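Local coordinates for glucose-1-phosphate uridylyltransferase (PDB 2UX8), which probably catalyses the formation of UDP-glucose and diphosphate from UTP and alpha-D-glucose 1-phosphate, and binds that sugar phosphate, at residues C[150-155]-C[214-218]; C[162-168]-C[250-256]; C[179-184]-C[207-213]. One frame throughout, in Å; residues are numbered along the deposited sequence.

Contact 1: residues C[150-155]-C[214-218]. With G1P (1-O-phosphono-alpha-D-glucopyranose), chain K.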
loop_
_atom_site.group_PDB
_atom_site.type_symbol
_atom_site.label_atom_id
_atom_site.label_comp_id
_atom_site.label_asym_id
_atom_site.label_seq_id
_atom_site.Cartn_x
_atom_site.Cartn_y
_atom_site.Cartn_z
ATOM N N CYS C 150 27.061 15.983 9.097
ATOM C CA CYS C 150 28.180 15.266 8.523
ATOM C C CYS C 150 28.394 15.514 7.030
ATOM O O CYS C 150 29.511 15.788 6.595
ATOM C CB CYS C 150 28.007 13.779 8.773
ATOM S SG CYS C 150 29.487 12.816 8.468
ATOM N N LEU C 151 27.336 15.438 6.237
ATOM C CA LEU C 151 27.500 15.641 4.802
ATOM C C LEU C 151 27.993 17.039 4.448
ATOM O O LEU C 151 28.785 17.203 3.516
ATOM C CB LEU C 151 26.190 15.331 4.077
ATOM C CG LEU C 151 26.254 14.436 2.830
ATOM C CD1 LEU C 151 26.209 15.285 1.574
ATOM C CD2 LEU C 151 27.495 13.547 2.877
ATOM N N LYS C 152 27.531 18.046 5.185
ATOM C CA LYS C 152 27.966 19.410 4.923
ATOM C C LYS C 152 29.456 19.542 5.234
ATOM O O LYS C 152 30.201 20.118 4.452
ATOM C CB LYS C 152 27.167 20.416 5.756
ATOM C CG LYS C 152 27.590 21.863 5.512
ATOM C CD LYS C 152 27.422 22.233 4.041
ATOM C CE LYS C 152 28.249 23.448 3.637
ATOM N NZ LYS C 152 27.907 24.660 4.415
ATOM N N GLN C 153 29.894 19.002 6.367
ATOM C CA GLN C 153 31.306 19.060 6.718
ATOM C C GLN C 153 32.112 18.388 5.619
ATOM O O GLN C 153 33.175 18.867 5.225
ATOM C CB GLN C 153 31.565 18.348 8.044
ATOM C CG GLN C 153 30.796 18.946 9.205
ATOM C CD GLN C 153 31.165 18.345 10.546
ATOM O OE1 GLN C 153 30.462 18.537 11.533
ATOM N NE2 GLN C 153 32.273 17.621 10.591
ATOM N N MET C 154 31.585 17.283 5.107
ATOM C CA MET C 154 32.257 16.534 4.057
ATOM C C MET C 154 32.324 17.268 2.735
ATOM O O MET C 154 33.357 17.239 2.052
ATOM C CB MET C 154 31.577 15.186 3.852
ATOM C CG MET C 154 32.056 14.133 4.823
ATOM S SD MET C 154 31.278 12.552 4.565
ATOM C CE MET C 154 32.178 11.933 3.183
ATOM N N VAL C 155 31.227 17.921 2.368
ATOM C CA VAL C 155 31.191 18.660 1.113
ATOM C C VAL C 155 32.164 19.847 1.209
ATOM O O VAL C 155 32.792 20.239 0.221
ATOM C CB VAL C 155 29.750 19.146 0.788
ATOM C CG1 VAL C 155 29.325 20.198 1.763
ATOM C CG2 VAL C 155 29.685 19.687 -0.612
ATOM N N GLY C 214 28.899 5.187 7.273
ATOM C CA GLY C 214 27.917 5.385 6.217
ATOM C C GLY C 214 27.673 6.747 5.591
ATOM O O GLY C 214 26.526 7.168 5.425
ATOM N N ARG C 215 28.744 7.436 5.227
ATOM C CA ARG C 215 28.657 8.750 4.586
ATOM C C ARG C 215 29.725 8.766 3.483
ATOM O O ARG C 215 30.916 8.648 3.773
ATOM C CB ARG C 215 28.908 9.858 5.619
ATOM C CG ARG C 215 27.699 10.753 5.937
ATOM C CD ARG C 215 26.443 9.946 6.207
ATOM N NE ARG C 215 25.436 10.663 6.977
ATOM C CZ ARG C 215 24.461 10.041 7.640
ATOM N NH1 ARG C 215 24.395 8.725 7.597
ATOM N NH2 ARG C 215 23.581 10.716 8.376
ATOM N N TYR C 216 29.297 8.880 2.223
ATOM C CA TYR C 216 30.226 8.880 1.094
ATOM C C TYR C 216 29.961 9.974 0.062
ATOM O O TYR C 216 28.838 10.465 -0.095
ATOM C CB TYR C 216 30.170 7.558 0.314
ATOM C CG TYR C 216 30.204 6.260 1.101
ATOM C CD1 TYR C 216 29.178 5.918 1.986
ATOM C CD2 TYR C 216 31.220 5.329 0.890
ATOM C CE1 TYR C 216 29.167 4.682 2.632
ATOM C CE2 TYR C 216 31.215 4.095 1.532
ATOM C CZ TYR C 216 30.189 3.778 2.396
ATOM O OH TYR C 216 30.190 2.549 3.004
ATOM N N ILE C 217 31.023 10.335 -0.650
ATOM C CA ILE C 217 30.968 11.282 -1.753
ATOM C C ILE C 217 31.858 10.599 -2.770
ATOM O O ILE C 217 33.065 10.525 -2.588
ATOM C CB ILE C 217 31.568 12.631 -1.415
ATOM C CG1 ILE C 217 30.626 13.388 -0.488
ATOM C CG2 ILE C 217 31.809 13.415 -2.700
ATOM C CD1 ILE C 217 31.018 14.831 -0.239
ATOM N N LEU C 218 31.262 10.083 -3.832
ATOM C CA LEU C 218 32.016 9.350 -4.833
ATOM C C LEU C 218 31.984 9.926 -6.234
ATOM O O LEU C 218 31.054 10.626 -6.613
ATOM C CB LEU C 218 31.506 7.917 -4.875
ATOM C CG LEU C 218 31.627 7.261 -3.513
ATOM C CD1 LEU C 218 30.726 6.067 -3.469
ATOM C CD2 LEU C 218 33.092 6.886 -3.233
HETATM C C1 G1P K . 28.927 -0.954 5.046
HETATM C C2 G1P K . 30.298 -0.927 4.340
HETATM C C3 G1P K . 31.402 -0.978 5.410
HETATM C C4 G1P K . 31.250 0.252 6.299
HETATM C C5 G1P K . 29.853 0.202 6.957
HETATM C C6 G1P K . 29.669 1.443 7.844
HETATM O O1 G1P K . 28.794 -2.201 5.765
HETATM O O2 G1P K . 30.401 -2.060 3.481
HETATM O O3 G1P K . 32.677 -0.950 4.782
HETATM O O4 G1P K . 32.265 0.230 7.303
HETATM O O5 G1P K . 28.816 0.204 5.934
HETATM O O6 G1P K . 28.379 1.430 8.461
HETATM P P G1P K . 27.292 -2.353 6.361
HETATM O O1P G1P K . 26.284 -2.269 5.275
HETATM O O2P G1P K . 27.172 -3.759 7.118
HETATM O O3P G1P K . 27.004 -1.187 7.436
#

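Contact 2: residues C[162-168]-C[250-256]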
loop_
_atom_site.group_PDB
_atom_site.type_symbol
_atom_site.label_atom_id
_atom_site.label_comp_id
_atom_site.label_asym_id
_atom_site.label_seq_id
_atom_site.Cartn_x
_atom_site.Cartn_y
_atom_site.Cartn_z
ATOM N N GLY C 162 38.406 17.649 -3.650
ATOM C CA GLY C 162 37.739 16.878 -4.692
ATOM C C GLY C 162 37.919 15.387 -4.538
ATOM O O GLY C 162 38.221 14.921 -3.444
ATOM N N GLY C 163 37.735 14.636 -5.620
ATOM C CA GLY C 163 37.900 13.191 -5.550
ATOM C C GLY C 163 36.842 12.460 -4.734
ATOM O O GLY C 163 35.672 12.823 -4.765
ATOM N N ASN C 164 37.260 11.435 -3.995
ATOM C CA ASN C 164 36.342 10.647 -3.186
ATOM C C ASN C 164 36.585 10.844 -1.695
ATOM O O ASN C 164 37.726 10.947 -1.251
ATOM C CB ASN C 164 36.481 9.164 -3.542
ATOM C CG ASN C 164 36.524 8.927 -5.043
ATOM O OD1 ASN C 164 37.599 8.899 -5.648
ATOM N ND2 ASN C 164 35.355 8.771 -5.655
ATOM N N LEU C 165 35.504 10.906 -0.927
ATOM C CA LEU C 165 35.606 11.082 0.510
ATOM C C LEU C 165 34.652 10.144 1.236
ATOM O O LEU C 165 33.607 9.753 0.706
ATOM C CB LEU C 165 35.279 12.523 0.912
ATOM C CG LEU C 165 36.143 13.691 0.431
ATOM C CD1 LEU C 165 35.619 14.186 -0.896
ATOM C CD2 LEU C 165 36.084 14.828 1.439
ATOM N N ILE C 166 35.026 9.788 2.459
ATOM C CA ILE C 166 34.214 8.918 3.293
ATOM C C ILE C 166 34.396 9.351 4.733
ATOM O O ILE C 166 35.429 9.897 5.094
ATOM C CB ILE C 166 34.642 7.444 3.166
ATOM C CG1 ILE C 166 36.151 7.329 3.378
ATOM C CG2 ILE C 166 34.234 6.892 1.805
ATOM C CD1 ILE C 166 36.663 5.911 3.423
ATOM N N CYS C 167 33.385 9.123 5.555
ATOM C CA CYS C 167 33.479 9.483 6.958
ATOM C C CYS C 167 34.298 8.404 7.658
ATOM O O CYS C 167 34.061 7.207 7.473
ATOM C CB CYS C 167 32.093 9.570 7.580
ATOM S SG CYS C 167 32.124 10.218 9.240
ATOM N N ALA C 168 35.271 8.830 8.456
ATOM C CA ALA C 168 36.131 7.897 9.169
ATOM C C ALA C 168 36.001 8.086 10.664
ATOM O O ALA C 168 35.776 9.203 11.145
ATOM C CB ALA C 168 37.579 8.081 8.735
ATOM N N GLN C 250 42.917 9.005 -8.021
ATOM C CA GLN C 250 42.044 10.089 -7.612
ATOM C C GLN C 250 42.178 10.347 -6.120
ATOM O O GLN C 250 42.405 9.423 -5.333
ATOM C CB GLN C 250 40.595 9.800 -8.000
ATOM C CG GLN C 250 40.099 10.754 -9.072
ATOM C CD GLN C 250 38.741 10.390 -9.638
ATOM O OE1 GLN C 250 38.143 11.169 -10.377
ATOM N NE2 GLN C 250 38.252 9.205 -9.304
ATOM N N PRO C 251 42.088 11.625 -5.721
ATOM C CA PRO C 251 42.190 12.058 -4.321
ATOM C C PRO C 251 41.187 11.288 -3.471
ATOM O O PRO C 251 39.984 11.381 -3.707
ATOM C CB PRO C 251 41.818 13.538 -4.388
ATOM C CG PRO C 251 42.256 13.949 -5.748
ATOM C CD PRO C 251 41.884 12.775 -6.623
ATOM N N PHE C 252 41.664 10.529 -2.495
ATOM C CA PHE C 252 40.751 9.788 -1.649
ATOM C C PHE C 252 41.089 10.045 -0.191
ATOM O O PHE C 252 42.164 9.687 0.285
ATOM C CB PHE C 252 40.809 8.303 -1.992
ATOM C CG PHE C 252 39.534 7.582 -1.708
ATOM C CD1 PHE C 252 39.163 6.474 -2.458
ATOM C CD2 PHE C 252 38.703 8.007 -0.679
ATOM C CE1 PHE C 252 37.979 5.800 -2.189
ATOM C CE2 PHE C 252 37.520 7.340 -0.402
ATOM C CZ PHE C 252 37.155 6.230 -1.159
ATOM N N HIS C 253 40.159 10.682 0.511
ATOM C CA HIS C 253 40.370 11.028 1.905
ATOM C C HIS C 253 39.275 10.583 2.854
ATOM O O HIS C 253 38.116 10.410 2.467
ATOM C CB HIS C 253 40.521 12.537 2.031
ATOM C CG HIS C 253 41.564 13.109 1.132
ATOM N ND1 HIS C 253 42.912 12.986 1.385
ATOM C CD2 HIS C 253 41.460 13.780 -0.038
ATOM C CE1 HIS C 253 43.593 13.559 0.410
ATOM N NE2 HIS C 253 42.735 14.047 -0.466
ATOM N N GLY C 254 39.670 10.409 4.110
ATOM C CA GLY C 254 38.736 10.032 5.144
ATOM C C GLY C 254 38.459 11.314 5.898
ATOM O O GLY C 254 39.374 12.099 6.135
ATOM N N VAL C 255 37.202 11.543 6.255
ATOM C CA VAL C 255 36.830 12.740 6.986
ATOM C C VAL C 255 36.337 12.376 8.380
ATOM O O VAL C 255 35.512 11.481 8.537
ATOM C CB VAL C 255 35.720 13.503 6.256
ATOM C CG1 VAL C 255 35.425 14.793 6.979
ATOM C CG2 VAL C 255 36.135 13.771 4.816
ATOM N N THR C 256 36.855 13.053 9.398
ATOM C CA THR C 256 36.408 12.781 10.750
ATOM C C THR C 256 35.334 13.811 11.080
ATOM O O THR C 256 35.502 15.010 10.857
ATOM C CB THR C 256 37.572 12.830 11.760
ATOM O OG1 THR C 256 38.276 14.063 11.619
ATOM C CG2 THR C 256 38.534 11.682 11.509
#

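Contact 3: residues C[179-184]-C[207-213]. With G1P (1-O-phosphono-alpha-D-glucopyranose), chain K.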
loop_
_atom_site.group_PDB
_atom_site.type_symbol
_atom_site.label_atom_id
_atom_site.label_comp_id
_atom_site.label_asym_id
_atom_site.label_seq_id
_atom_site.Cartn_x
_atom_site.Cartn_y
_atom_site.Cartn_z
ATOM N N TYR C 179 33.603 -3.522 10.141
ATOM C CA TYR C 179 33.593 -2.407 9.209
ATOM C C TYR C 179 34.624 -2.566 8.119
ATOM O O TYR C 179 35.402 -3.518 8.110
ATOM C CB TYR C 179 33.903 -1.093 9.934
ATOM C CG TYR C 179 33.116 -0.807 11.201
ATOM C CD1 TYR C 179 33.320 -1.548 12.367
ATOM C CD2 TYR C 179 32.209 0.253 11.250
ATOM C CE1 TYR C 179 32.646 -1.231 13.547
ATOM C CE2 TYR C 179 31.533 0.574 12.421
ATOM C CZ TYR C 179 31.757 -0.168 13.564
ATOM O OH TYR C 179 31.103 0.166 14.728
ATOM N N GLY C 180 34.617 -1.618 7.192
ATOM C CA GLY C 180 35.605 -1.621 6.136
ATOM C C GLY C 180 36.719 -0.850 6.808
ATOM O O GLY C 180 36.452 0.172 7.449
ATOM N N ILE C 181 37.956 -1.318 6.696
ATOM C CA ILE C 181 39.047 -0.621 7.358
ATOM C C ILE C 181 39.967 0.130 6.416
ATOM O O ILE C 181 40.283 -0.341 5.326
ATOM C CB ILE C 181 39.853 -1.600 8.228
ATOM C CG1 ILE C 181 38.967 -2.094 9.372
ATOM C CG2 ILE C 181 41.093 -0.920 8.784
ATOM C CD1 ILE C 181 38.460 -0.979 10.285
ATOM N N ILE C 182 40.392 1.308 6.853
ATOM C CA ILE C 182 41.264 2.157 6.061
ATOM C C ILE C 182 42.734 2.029 6.439
ATOM O O ILE C 182 43.077 1.867 7.609
ATOM C CB ILE C 182 40.879 3.634 6.237
ATOM C CG1 ILE C 182 39.424 3.847 5.819
ATOM C CG2 ILE C 182 41.831 4.518 5.446
ATOM C CD1 ILE C 182 38.878 5.225 6.157
ATOM N N THR C 183 43.594 2.095 5.427
ATOM C CA THR C 183 45.041 2.063 5.611
ATOM C C THR C 183 45.369 3.549 5.448
ATOM O O THR C 183 45.416 4.064 4.333
ATOM C CB THR C 183 45.713 1.232 4.506
ATOM O OG1 THR C 183 45.205 -0.107 4.550
ATOM C CG2 THR C 183 47.215 1.202 4.695
ATOM N N PRO C 184 45.585 4.258 6.566
ATOM C CA PRO C 184 45.886 5.692 6.587
ATOM C C PRO C 184 47.218 6.172 6.049
ATOM O O PRO C 184 48.233 5.484 6.149
ATOM C CB PRO C 184 45.727 6.044 8.054
ATOM C CG PRO C 184 46.320 4.853 8.710
ATOM C CD PRO C 184 45.719 3.691 7.921
ATOM N N PRO C 207 44.545 -3.648 9.291
ATOM C CA PRO C 207 45.619 -2.708 8.946
ATOM C C PRO C 207 45.686 -1.517 9.907
ATOM O O PRO C 207 46.735 -0.891 10.060
ATOM C CB PRO C 207 45.247 -2.276 7.531
ATOM C CG PRO C 207 44.645 -3.519 6.963
ATOM C CD PRO C 207 43.756 -4.002 8.095
ATOM N N SER C 208 44.555 -1.200 10.536
ATOM C CA SER C 208 44.473 -0.086 11.479
ATOM C C SER C 208 43.144 -0.118 12.215
ATOM O O SER C 208 42.490 -1.158 12.303
ATOM C CB SER C 208 44.601 1.258 10.752
ATOM O OG SER C 208 43.405 1.591 10.064
ATOM N N ASN C 209 42.746 1.038 12.731
ATOM C CA ASN C 209 41.500 1.146 13.469
ATOM C C ASN C 209 40.450 2.068 12.853
ATOM O O ASN C 209 39.277 1.981 13.218
ATOM C CB ASN C 209 41.778 1.604 14.906
ATOM C CG ASN C 209 42.349 0.501 15.775
ATOM O OD1 ASN C 209 43.522 0.138 15.661
ATOM N ND2 ASN C 209 41.513 -0.044 16.648
ATOM N N LEU C 210 40.839 2.951 11.933
ATOM C CA LEU C 210 39.831 3.844 11.369
ATOM C C LEU C 210 38.983 3.159 10.302
ATOM O O LEU C 210 39.453 2.790 9.224
ATOM C CB LEU C 210 40.443 5.152 10.845
ATOM C CG LEU C 210 41.139 5.258 9.499
ATOM C CD1 LEU C 210 41.288 6.727 9.151
ATOM C CD2 LEU C 210 42.487 4.565 9.547
ATOM N N SER C 211 37.713 2.987 10.652
ATOM C CA SER C 211 36.733 2.331 9.809
ATOM C C SER C 211 35.955 3.299 8.930
ATOM O O SER C 211 36.044 4.517 9.086
ATOM C CB SER C 211 35.762 1.558 10.693
ATOM O OG SER C 211 35.240 2.408 11.703
ATOM N N VAL C 212 35.188 2.734 8.006
ATOM C CA VAL C 212 34.372 3.515 7.090
ATOM C C VAL C 212 32.981 3.666 7.699
ATOM O O VAL C 212 32.409 2.694 8.178
ATOM C CB VAL C 212 34.255 2.806 5.717
ATOM C CG1 VAL C 212 33.489 3.675 4.734
ATOM C CG2 VAL C 212 35.638 2.501 5.172
ATOM N N ILE C 213 32.453 4.884 7.709
ATOM C CA ILE C 213 31.124 5.126 8.252
ATOM C C ILE C 213 30.191 5.423 7.082
ATOM O O ILE C 213 30.641 5.857 6.030
ATOM C CB ILE C 213 31.131 6.305 9.260
ATOM C CG1 ILE C 213 32.046 5.966 10.442
ATOM C CG2 ILE C 213 29.717 6.591 9.750
ATOM C CD1 ILE C 213 31.764 4.633 11.085
HETATM C C1 G1P K . 28.927 -0.954 5.046
HETATM C C2 G1P K . 30.298 -0.927 4.340
HETATM C C3 G1P K . 31.402 -0.978 5.410
HETATM C C4 G1P K . 31.250 0.252 6.299
HETATM C C5 G1P K . 29.853 0.202 6.957
HETATM C C6 G1P K . 29.669 1.443 7.844
HETATM O O1 G1P K . 28.794 -2.201 5.765
HETATM O O2 G1P K . 30.401 -2.060 3.481
HETATM O O3 G1P K . 32.677 -0.950 4.782
HETATM O O4 G1P K . 32.265 0.230 7.303
HETATM O O5 G1P K . 28.816 0.204 5.934
HETATM O O6 G1P K . 28.379 1.430 8.461
HETATM P P G1P K . 27.292 -2.353 6.361
HETATM O O1P G1P K . 26.284 -2.269 5.275
HETATM O O2P G1P K . 27.172 -3.759 7.118
HETATM O O3P G1P K . 27.004 -1.187 7.436
#

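Contact 1: residues C[150-155]-C[214-218]
Cys150 and Met154 of helix 150-155 face Arg215 and Ile217 of strand 215-218, and Leu151 reaches the strand with CD2, the two axes passing 9.2 Å apart at 34°. This is the helix-on-sheet layering of the Rossmann-like GT-A nucleotidyltransferase fold. No hydrogen bond joins the segments, and sulfur and aliphatic carbon make most of the contact. The methylene CG of Arg215 meets two helix residues: Cys150 SG at 3.7 Å and Leu151 CD2 at 4.1 Å. The cysteine swings SG anti to its own N (chi1 -166°), which brings it to the arginine stem. Met154 crosses Arg215 at about a right angle, with SD 3.7 Å from Arg215 CB and CE 3.6 Å from Arg215 O. Farther along, extended Ile217 brings CD1 against the helix backbone, 4.0 Å from Val155 N. The guanidinium reaches past these carbons to Glu54, its salt-bridge partner, whose other carboxylate oxygen accepts from Leu151 N, so one acid ties the start of the helix to the strand. Tyr216 points away from the helix and serves the sugar pocket, its OH 3.7 Å from C2 of glucose-1-phosphate.

Contact 2: residues C[162-168]-C[250-256]
Asn164 to Ala168 run alongside Phe252 to Thr256 as neighbouring parallel strands of the central sheet of the nucleotidyltransferase fold. Amides and carbonyls of the two chains interlock alternately: Asn164 N donates to Pro251 O (2.7 Å), His253 N to Asn164 O (3.0 Å), and Ile166 and Val255 repeat the pattern. The last bond, Ala168 N to Val255 O, reaches its acceptor from above the carbonyl plane, 36° out of it. Packing is closest around the Phe252 ring. With CG anti to the backbone N (chi1 -152°), the phenyl leans over the neighbouring strand, where Asn164 CB sits above the ring centre in a CH-pi contact, 3.6 Å from the centroid. Ile166 CG2 meets the same ring at its edge, 4.0 Å from Phe252 CE2. Leu165 CD2 touches Val255 CG2 at 3.5 Å on the other face of the sheet, the one that packs against helix 150-161, which touches Leu165 and Cys167. Gly163, at positive phi, also fits closely, passing so near Pro251 O that a CB would collide with it. The solvent side is looser: Pro251 lies exposed, and Gly162, His253 and Thr256 are only partly covered. The chemistry thus divides the work: backbone bonds fix the register and pair the amides and carbonyls that point across the seam, while mostly apolar side chains pack on both faces of the inner part of the sheet, leaving the Pro251 end to solvent.

Contact 3: residues C[179-184]-C[207-213]
The Tyr179 ring carries Ser211 OG over one face, 3.7 Å above the plane and offset toward the rim, while Val212 O and O4 of glucose-1-phosphate lie at its edge. That hydroxyl faces the ring because chi1 of Ser211 (52°) sets it between backbone N and carbonyl carbon; it is hydrogen-bonded to Glu169 O. The sugar O4 is gripped twice by backbone, accepting from Gly180 N (3.0 Å) and donating to Val212 O (2.6 Å), and a CB on Gly180 would strike the sugar O3. Beside this site the strands meet steeply, at 127°, with a single bridge, Ile181 with Ser211, framed by Val212 N to Gly180 O and Ile182 N to Leu210 O (both 2.9 Å). Ile182 crosses Leu210 at about a right angle, CB to Leu210 CG 3.7 Å, and lays CG1 4.1 Å from Val212 CG2. With an alanine here, Val212 CG2 would probably lose this aliphatic neighbour and Leu210 part of its support, leaving a gap beside both where the branched side chain had been. Ser208 OG donates to Ile182 O, though the modelled length is doubtful, and Pro184 CD rests against Leu210 CD2. Strand 210-213 pairs antiparallel with strand 164-170, strand 181-188 pairs with strand 191-198, and Ile182 touches Ile166 of the one neighbour and Val194 of the other.

All three contacts meet at the same mixed sheet of the nucleotidyltransferase fold. Strand 164-170 is the shared element: it pairs with 215-218 of contact 1, with 252-256 of contact 2 and with 210-213 of contact 3. Centres of contacts 1 and 2 are about 8 Å apart, those of 2 and 3 about 12 Å, and those of 1 and 3 about 16 Å. Along the chain, segments of contacts 1 and 2 alternate, whereas both segments of contact 3 fall between the halves of each. Residues 213 and 214 join contact 3 directly to contact 1 at a corner in the chain, and contacts 1 and 3 both touch glucose-1-phosphate, while Ile166 of contact 2 packs on Val212 and Tyr216 of the strands that reach the sugar.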